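Local coordinates for protein Lys-gingipain catalytic subunit (Porphyromonas gingivalis, PDB 6I9A) that cleaves proteins after lysine as the cysteine peptidase part of a secreted, calcium-binding protein that may act as a virulence factor of a periodontal pathogen, at residues 155-160 / 170-175; 174-179 / 191-196; 214-219 / 283-288. All coordinates share one frame; numbering follows the deposited sequence.

Followed from the N terminus, interaction 1 closes first: helix 163-178 folds back on strand 152-157 across nine intervening residues. Interaction 2 takes over on the same helix, sharing Tyr174 and Gly175, and closes an eleven-residue loop onto strand 188-192, the sheet neighbour of strand 152-157. Their centres are 5 Å apart, and together they cover one beta-alpha-beta unit. Interaction 3 comes later in the chain and spans 63 residues, joining the end of strand 210-214 to the start of helix 285-293; no contact nests in or crosses another. It meets interaction 1 where Asp160 OD2 lies 2.7 Å from His216 NE2, but has no touch with interaction 2.

Interaction 1 of 3, residues 155-160 / 170-175; sequences LIAGAD and PTIKYG. With NA (sodium ion), chain F.
Ile172 presses its branched side chain against Leu155 and Ala157, and it has the largest area buried here. Its CG2 methyl lies 3.7 Å from Leu155 CB. The other branch runs along the strand backbone, with Ile172 CG1 3.8 Å from Ala157 N. Ala157 CB is 4.0 Å from the same CG1. The terminal CD1 of Ile172 is about equally far, 4.1 Å, from Ile156 N and Ile156 O. A chi1 of -63° places CG2 anti to the backbone N, facing Leu155, and turns CG1 towards Ala157. Leu155 and Ala157, alternate residues of strand 155-157, both direct CB at the helix; Ile156 between them points CB away, so its backbone alone takes part.

This is the strand-to-helix half of a beta-alpha-beta crossover, in which the helix runs back over the sheet. The short segment axes approach to 8.1 Å at 155°, close to antiparallel. Thr214 of strand 210-214 and Tyr313 of helix 312-317 continue the packing around Ile172; no hydrogen bond joins the two segments. On another side of the helix, Tyr174 OH binds the sodium ion at 2.5 Å, and Asp314, Thr308, the carbonyls of Val293 and Ser309 and a water complete six ligands.

Interaction 2 of 3, residues 174-179 / 191-196; sequences YGMQYY and NYLKAP. With NA (sodium ion), chain F.
Met176 and Asn191 make the main contact, a packing of thioether on amide with no hydrogen bond between the segments. The sulfur stands above the amide plane of Asn191: SD is 3.4 Å from Asn191 CG, with Asn191 OD1 at 3.7 Å and Asn191 ND2 at 3.8 Å. Nearly equal distances to the two amide ends place the sulfur over the middle of the group, and the two side chains cross at about 90°. Met176 reaches out from the helix through an almost straight chi2, then bends at chi3 (-62°), which keeps its CE methyl over the same amide face, 3.7 Å from Asn191 OD1. Asn191 holds CG in the crowded position between its backbone N and carbonyl carbon (chi1 66°), and this presents the amide plane to the sulfur. Its ND2 is bonded to the carbonyl of Val189, which limits rotation of the amide.

Apolar contact is thinner. Met176 CE meets Leu193 CD2 at 4.3 Å, and Leu193 also lies on Gln169, Ile172 and Lys173, covering the helix further towards its start.

Both contacts belong to the second half of the beta-alpha-beta unit, where helix 163-178 passes to strand 188-192, outermost in a six-stranded mixed sheet, and the residue that follows it. Leu155 of the adjoining parallel strand packs on Met176 CG, so the side chain as a whole touches both strands.

Aromatic packing lies within 174-179 itself, on the side of the helix towards the sodium site, and does not involve 191-196. Tyr178 CD2 sits 3.7 Å above the centre of the Tyr174 ring, and the Tyr179 hydroxyl is bonded to Asp314, a ligand of the sodium ion.

Interaction 3 of 3, residues 214-219 / 283-288; sequences TAHGSE and SYWGED. With H8E (benzyl-N-[(2S)-1-[[(3S)-7-amino-1-(benzylamino)-1,2-dioxoheptan-3-yl]amino]-5-(2-methyl-2-phenylhydrazinyl)-1,5-dioxopentan-2-yl]carbamate), chain I.
Trp285 brings the far end of its indole against Ala215, with CH2 3.7 Å from Ala215 CA, and the same ring covers the lysine-like arm of the inhibitor KYT-36. Followed outward, CB lies near the inhibitor carbonyl OAD, which also accepts a hydrogen bond from Trp285 N at 3.0 Å. CG is the branch point, and chi1 of -78° sets it beside the backbone N, from where the indole extends along the aliphatic chain. On the five-membered ring CD1 comes 3.3 Å from OAD, while NE1 and CE2 meet inhibitor CAY, which stands 3.4 Å over one ring face. On the six-membered ring CE3 and CZ3 pass inhibitor CAW. CZ2 approaches His216 CD2 obliquely and CH2 ends at Ala215. Trp163 stacks on this indole too.

Past the ring, the inhibitor amine NAB is held from both segments, by Thr214 OG1 at 2.9 Å and Asp288 OD2 at 2.9 Å. Ser283 OG donates to the same Asp288 OD2 from 39° out of the carboxylate plane, and Asp288 OD1 is bonded to Tyr353 and Tyr357. Gly217 N grips inhibitor OAG at 2.7 Å. His216, the probable proton donor, is hydrogen-bonded through NE2 to Asp160 OD2, its side chain about 7 Å from that of the nucleophile Cys249.

This is the S1 specificity pocket: an indole wall, then a carboxylate and a hydroxyl, suits a long aliphatic chain ending in ammonium, consistent with the preference for lysine at P1; hydrogen bonds with Ser283, Tyr353 and Tyr357 would probably favour the carboxylate form of Asp288.

Interaction 1 of 3, residues 155-160 / 170-175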
# COMPACT_ATOMS: atom_id res chain seq x y z
N LEU A 155 17.73 -2.73 -3.76
CA LEU A 155 17.65 -1.36 -4.32
C LEU A 155 18.49 -1.29 -5.58
O LEU A 155 19.68 -1.67 -5.55
CB LEU A 155 18.19 -0.38 -3.28
CG LEU A 155 17.49 -0.40 -1.91
CD1 LEU A 155 18.22 0.53 -0.93
CD2 LEU A 155 16.00 0.04 -2.03
N ILE A 156 17.89 -0.87 -6.69
CA ILE A 156 18.61 -0.86 -7.97
C ILE A 156 18.45 0.49 -8.65
O ILE A 156 17.30 0.91 -8.94
CB ILE A 156 18.03 -1.98 -8.90
CG1 ILE A 156 18.27 -3.37 -8.26
CG2 ILE A 156 18.69 -1.91 -10.30
CD1 ILE A 156 17.48 -4.46 -8.95
N ALA A 157 19.59 1.13 -8.98
CA ALA A 157 19.64 2.25 -9.89
C ALA A 157 19.99 1.65 -11.24
O ALA A 157 21.17 1.30 -11.48
CB ALA A 157 20.68 3.28 -9.45
N GLY A 158 19.00 1.41 -12.08
CA GLY A 158 19.22 0.72 -13.35
C GLY A 158 19.94 1.56 -14.38
O GLY A 158 20.35 2.70 -14.15
N ALA A 159 20.04 0.99 -15.57
CA ALA A 159 20.88 1.56 -16.63
C ALA A 159 20.26 2.74 -17.33
O ALA A 159 19.09 2.73 -17.70
CB ALA A 159 21.19 0.49 -17.67
N ASP A 160 21.08 3.79 -17.52
CA ASP A 160 20.78 4.93 -18.39
C ASP A 160 22.07 5.68 -18.52
O ASP A 160 22.63 6.12 -17.50
CB ASP A 160 19.64 5.82 -17.85
CG ASP A 160 19.31 6.87 -18.89
OD1 ASP A 160 20.13 7.79 -19.08
OD2 ASP A 160 18.21 6.80 -19.49
N PRO A 170 22.08 8.85 -6.94
CA PRO A 170 21.74 9.71 -5.79
C PRO A 170 20.46 9.26 -5.09
O PRO A 170 20.36 9.34 -3.87
CB PRO A 170 21.64 11.13 -6.40
CG PRO A 170 22.56 11.06 -7.62
CD PRO A 170 22.44 9.66 -8.14
N THR A 171 19.45 8.79 -5.87
CA THR A 171 18.19 8.31 -5.24
C THR A 171 18.47 7.15 -4.29
O THR A 171 18.09 7.20 -3.10
CB THR A 171 17.23 7.84 -6.32
OG1 THR A 171 16.84 8.94 -7.17
CG2 THR A 171 15.95 7.26 -5.69
N ILE A 172 19.14 6.10 -4.80
CA ILE A 172 19.34 4.90 -3.97
C ILE A 172 20.30 5.21 -2.83
O ILE A 172 20.09 4.74 -1.70
CB ILE A 172 19.84 3.76 -4.89
CG1 ILE A 172 18.81 3.38 -5.96
CG2 ILE A 172 20.27 2.53 -4.05
CD1 ILE A 172 17.45 3.05 -5.50
N LYS A 173 21.32 6.03 -3.07
CA LYS A 173 22.26 6.41 -2.01
C LYS A 173 21.56 7.16 -0.89
O LYS A 173 21.92 7.00 0.28
CB LYS A 173 23.45 7.19 -2.56
CG LYS A 173 24.38 6.32 -3.42
CD LYS A 173 25.50 7.18 -4.06
CE LYS A 173 26.53 6.29 -4.72
NZ LYS A 173 27.63 7.11 -5.30
N TYR A 174 20.60 8.04 -1.21
CA TYR A 174 19.85 8.76 -0.17
C TYR A 174 19.06 7.75 0.68
O TYR A 174 19.12 7.79 1.90
CB TYR A 174 18.88 9.75 -0.88
CG TYR A 174 18.03 10.55 0.08
CD1 TYR A 174 18.41 11.84 0.49
CD2 TYR A 174 16.84 10.03 0.58
CE1 TYR A 174 17.61 12.60 1.32
CE2 TYR A 174 16.03 10.78 1.45
CZ TYR A 174 16.43 12.05 1.81
OH TYR A 174 15.67 12.84 2.63
N GLY A 175 18.36 6.83 0.02
CA GLY A 175 17.64 5.78 0.75
C GLY A 175 18.53 5.00 1.71
O GLY A 175 18.16 4.74 2.88
NA NA F . 13.97 14.45 1.72
O HOH W 1 13.94 15.67 3.83

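Interaction 2 of 3, residues 174-179 / 191-196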
# COMPACT_ATOMS: atom_id res chain seq x y z
N TYR A 174 20.60 8.04 -1.21
CA TYR A 174 19.85 8.76 -0.17
C TYR A 174 19.06 7.75 0.68
O TYR A 174 19.12 7.79 1.90
CB TYR A 174 18.88 9.75 -0.88
CG TYR A 174 18.03 10.55 0.08
CD1 TYR A 174 18.41 11.84 0.49
CD2 TYR A 174 16.84 10.03 0.58
CE1 TYR A 174 17.61 12.60 1.32
CE2 TYR A 174 16.03 10.78 1.45
CZ TYR A 174 16.43 12.05 1.81
OH TYR A 174 15.67 12.84 2.63
N GLY A 175 18.36 6.83 0.02
CA GLY A 175 17.64 5.78 0.75
C GLY A 175 18.53 5.00 1.71
O GLY A 175 18.16 4.74 2.88
N MET A 176 19.68 4.59 1.23
CA MET A 176 20.63 3.84 2.06
C MET A 176 21.25 4.67 3.17
O MET A 176 21.44 4.17 4.29
CB MET A 176 21.75 3.22 1.20
CG MET A 176 21.22 2.20 0.21
SD MET A 176 22.49 1.30 -0.66
CE MET A 176 23.28 2.56 -1.49
N GLN A 177 21.57 5.93 2.91
CA GLN A 177 22.20 6.76 3.92
C GLN A 177 21.27 6.89 5.09
O GLN A 177 21.70 6.81 6.24
CB GLN A 177 22.52 8.15 3.35
CG GLN A 177 23.00 9.09 4.43
CD GLN A 177 23.55 10.37 3.93
OE1 GLN A 177 23.70 10.58 2.72
NE2 GLN A 177 23.93 11.23 4.86
N TYR A 178 19.98 7.25 4.82
CA TYR A 178 19.12 7.61 5.92
C TYR A 178 18.30 6.47 6.49
O TYR A 178 17.93 6.59 7.68
CB TYR A 178 18.20 8.75 5.45
CG TYR A 178 19.00 10.02 5.25
CD1 TYR A 178 19.59 10.67 6.34
CD2 TYR A 178 19.27 10.52 3.96
CE1 TYR A 178 20.41 11.77 6.15
CE2 TYR A 178 20.04 11.67 3.79
CZ TYR A 178 20.61 12.28 4.89
OH TYR A 178 21.32 13.45 4.69
N TYR A 179 17.95 5.44 5.70
CA TYR A 179 16.94 4.49 6.19
C TYR A 179 17.30 3.02 5.97
O TYR A 179 17.17 2.25 6.91
CB TYR A 179 15.60 4.79 5.48
CG TYR A 179 15.20 6.25 5.65
CD1 TYR A 179 14.96 6.78 6.91
CD2 TYR A 179 15.09 7.10 4.55
CE1 TYR A 179 14.61 8.12 7.08
CE2 TYR A 179 14.73 8.44 4.71
CZ TYR A 179 14.51 8.94 5.99
OH TYR A 179 14.19 10.26 6.19
N ASN A 191 22.30 -3.82 -3.09
CA ASN A 191 22.15 -2.58 -3.89
C ASN A 191 23.06 -2.65 -5.09
O ASN A 191 24.21 -3.10 -5.00
CB ASN A 191 22.44 -1.34 -3.02
CG ASN A 191 23.86 -1.22 -2.54
OD1 ASN A 191 24.63 -0.43 -3.11
ND2 ASN A 191 24.24 -1.94 -1.49
N TYR A 192 22.51 -2.22 -6.23
CA TYR A 192 23.24 -2.21 -7.49
C TYR A 192 23.11 -0.81 -8.05
O TYR A 192 22.01 -0.39 -8.46
CB TYR A 192 22.64 -3.25 -8.42
CG TYR A 192 22.85 -4.64 -7.88
CD1 TYR A 192 22.03 -5.16 -6.88
CD2 TYR A 192 23.95 -5.42 -8.30
CE1 TYR A 192 22.28 -6.40 -6.30
CE2 TYR A 192 24.20 -6.67 -7.74
CZ TYR A 192 23.35 -7.17 -6.76
OH TYR A 192 23.59 -8.40 -6.18
N LEU A 193 24.19 -0.07 -8.03
CA LEU A 193 24.19 1.33 -8.43
C LEU A 193 24.51 1.54 -9.87
O LEU A 193 24.21 2.61 -10.41
CB LEU A 193 25.23 2.09 -7.57
CG LEU A 193 24.88 2.17 -6.05
CD1 LEU A 193 26.07 2.68 -5.22
CD2 LEU A 193 23.57 2.97 -5.81
N LYS A 194 25.15 0.57 -10.49
CA LYS A 194 25.61 0.65 -11.88
C LYS A 194 26.05 -0.73 -12.30
O LYS A 194 26.11 -1.65 -11.46
CB LYS A 194 26.78 1.66 -12.04
CG LYS A 194 27.98 1.29 -11.16
CD LYS A 194 29.09 2.37 -11.28
CE LYS A 194 30.24 2.06 -10.37
NZ LYS A 194 31.40 2.96 -10.64
N ALA A 195 26.33 -0.90 -13.57
CA ALA A 195 26.80 -2.18 -14.09
C ALA A 195 28.16 -2.53 -13.48
O ALA A 195 28.95 -1.65 -13.13
CB ALA A 195 26.90 -2.09 -15.61
N PRO A 196 28.43 -3.84 -13.24
CA PRO A 196 27.58 -4.99 -13.60
C PRO A 196 26.42 -5.21 -12.65
O PRO A 196 26.54 -5.13 -11.42
CB PRO A 196 28.56 -6.17 -13.54
CG PRO A 196 29.52 -5.78 -12.47
CD PRO A 196 29.73 -4.29 -12.68
NA NA F . 13.97 14.45 1.72
O HOH W 1 13.94 15.67 3.83

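Interaction 3 of 3, residues 214-219 / 283-288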
# COMPACT_ATOMS: atom_id res chain seq x y z
N THR A 214 14.73 1.95 -10.05
CA THR A 214 14.56 3.24 -10.72
C THR A 214 15.45 3.26 -11.96
O THR A 214 16.69 3.16 -11.85
CB THR A 214 14.83 4.41 -9.78
OG1 THR A 214 14.71 5.60 -10.60
CG2 THR A 214 16.21 4.42 -9.10
N ALA A 215 14.82 3.30 -13.12
CA ALA A 215 15.42 3.36 -14.48
C ALA A 215 14.33 3.02 -15.49
O ALA A 215 13.20 3.43 -15.28
CB ALA A 215 16.67 2.48 -14.65
N HIS A 216 14.63 2.32 -16.60
CA HIS A 216 13.64 2.12 -17.68
C HIS A 216 12.68 1.00 -17.41
O HIS A 216 13.09 -0.09 -16.95
CB HIS A 216 14.35 1.86 -19.01
CG HIS A 216 15.40 2.85 -19.36
ND1 HIS A 216 16.55 2.46 -20.01
CD2 HIS A 216 15.50 4.17 -19.10
CE1 HIS A 216 17.29 3.54 -20.16
NE2 HIS A 216 16.70 4.59 -19.67
N GLY A 217 11.43 1.20 -17.77
CA GLY A 217 10.39 0.19 -17.68
C GLY A 217 9.67 -0.04 -18.98
O GLY A 217 9.55 0.88 -19.81
N SER A 218 9.11 -1.23 -19.12
CA SER A 218 8.16 -1.55 -20.17
C SER A 218 6.89 -2.06 -19.51
O SER A 218 6.82 -2.20 -18.28
CB SER A 218 8.69 -2.58 -21.16
OG SER A 218 8.63 -3.87 -20.55
N GLU A 219 5.86 -2.39 -20.30
CA GLU A 219 4.60 -2.86 -19.70
C GLU A 219 4.79 -4.15 -18.95
O GLU A 219 4.03 -4.42 -18.03
CB GLU A 219 3.55 -3.14 -20.79
CG GLU A 219 3.23 -1.92 -21.69
CD GLU A 219 4.08 -1.78 -22.97
OE1 GLU A 219 5.18 -2.38 -23.04
OE2 GLU A 219 3.64 -1.05 -23.89
N SER A 283 6.93 7.32 -16.77
CA SER A 283 7.33 8.16 -15.65
C SER A 283 8.51 9.01 -16.10
O SER A 283 9.03 8.78 -17.21
CB SER A 283 7.62 7.37 -14.36
OG SER A 283 8.87 6.70 -14.47
N TYR A 284 8.91 9.99 -15.29
CA TYR A 284 9.94 10.92 -15.72
C TYR A 284 11.04 11.00 -14.72
O TYR A 284 10.83 10.89 -13.50
CB TYR A 284 9.33 12.33 -15.94
CG TYR A 284 8.51 12.37 -17.20
CD1 TYR A 284 7.22 11.84 -17.25
CD2 TYR A 284 9.07 12.86 -18.38
CE1 TYR A 284 6.53 11.77 -18.46
CE2 TYR A 284 8.38 12.81 -19.59
CZ TYR A 284 7.11 12.29 -19.61
OH TYR A 284 6.46 12.32 -20.83
N TRP A 285 12.27 11.22 -15.23
CA TRP A 285 13.42 11.22 -14.33
C TRP A 285 13.32 12.28 -13.25
O TRP A 285 13.70 12.02 -12.10
CB TRP A 285 14.70 11.41 -15.16
CG TRP A 285 15.15 10.16 -15.86
CD1 TRP A 285 14.96 9.84 -17.17
CD2 TRP A 285 15.82 9.02 -15.26
NE1 TRP A 285 15.49 8.59 -17.45
CE2 TRP A 285 16.02 8.07 -16.30
CE3 TRP A 285 16.28 8.72 -13.97
CZ2 TRP A 285 16.66 6.86 -16.09
CZ3 TRP A 285 16.93 7.52 -13.76
CH2 TRP A 285 17.10 6.60 -14.81
N GLY A 286 12.92 13.51 -13.59
CA GLY A 286 12.89 14.56 -12.57
C GLY A 286 11.87 14.33 -11.49
O GLY A 286 12.18 14.24 -10.31
N GLU A 287 10.59 14.16 -11.90
CA GLU A 287 9.54 13.92 -10.89
C GLU A 287 9.82 12.63 -10.11
O GLU A 287 9.55 12.64 -8.92
CB GLU A 287 8.15 13.86 -11.50
CG GLU A 287 7.45 15.20 -11.66
CD GLU A 287 7.83 16.05 -12.86
OE1 GLU A 287 8.86 15.75 -13.52
OE2 GLU A 287 7.07 17.01 -13.14
N ASP A 288 10.34 11.56 -10.75
CA ASP A 288 10.61 10.36 -9.95
C ASP A 288 11.71 10.61 -8.92
O ASP A 288 11.73 9.99 -7.85
CB ASP A 288 11.01 9.17 -10.82
CG ASP A 288 9.89 8.34 -11.40
OD1 ASP A 288 8.69 8.67 -11.15
OD2 ASP A 288 10.21 7.32 -12.04
CAQ H8E I . 11.20 0.52 -22.56
CAK H8E I . 11.88 -0.70 -22.76
CAH H8E I . 13.28 -0.73 -22.74
CAL H8E I . 14.02 0.42 -22.54
CAR H8E I . 13.32 1.61 -22.36
CBO H8E I . 11.94 1.69 -22.33
CBA H8E I . 11.33 2.95 -22.19
NBE H8E I . 11.14 3.35 -20.79
CBL H8E I . 11.20 4.65 -20.37
OAE H8E I . 11.53 5.56 -21.14
CBN H8E I . 10.85 4.90 -18.91
OAG H8E I . 10.93 3.86 -18.18
CBS H8E I . 11.56 6.18 -18.36
CBB H8E I . 11.65 6.21 -16.83
CAY H8E I . 12.45 7.40 -16.30
CAX H8E I . 12.35 7.61 -14.78
CAW H8E I . 13.12 6.56 -14.00
NAB H8E I . 13.00 6.86 -12.54
NBG H8E I . 10.97 7.43 -18.85
C H8E I . 11.59 8.37 -19.55
O H8E I . 12.74 8.32 -19.95
CA H8E I . 10.65 9.48 -20.00
N H8E I . 11.36 10.73 -20.30
CBK H8E I . 11.95 11.47 -19.33
OAD H8E I . 12.02 11.03 -18.17
OBI H8E I . 12.42 12.60 -19.72
CBD H8E I . 13.17 13.43 -18.76
CBP H8E I . 13.83 14.54 -19.43
CAS H8E I . 13.29 15.83 -19.45
CAM H8E I . 13.93 16.93 -20.08
CAI H8E I . 15.12 16.64 -20.76
CAN H8E I . 15.63 15.35 -20.80
CAT H8E I . 15.01 14.30 -20.14
CB H8E I . 9.89 9.03 -21.26
CG H8E I . 10.83 8.69 -22.45
CD H8E I . 10.10 7.91 -23.51
OE1 H8E I . 9.42 8.49 -24.36
NE2 H8E I . 10.24 6.58 -23.36
NBT H8E I . 9.51 5.66 -24.14
CAA H8E I . 8.61 4.81 -23.32
CBQ H8E I . 10.22 5.16 -25.27
CAU H8E I . 9.93 3.90 -25.82
CAO H8E I . 10.60 3.46 -26.96
CAJ H8E I . 11.57 4.26 -27.56
CAP H8E I . 11.89 5.49 -27.00
CAV H8E I . 11.21 5.95 -25.88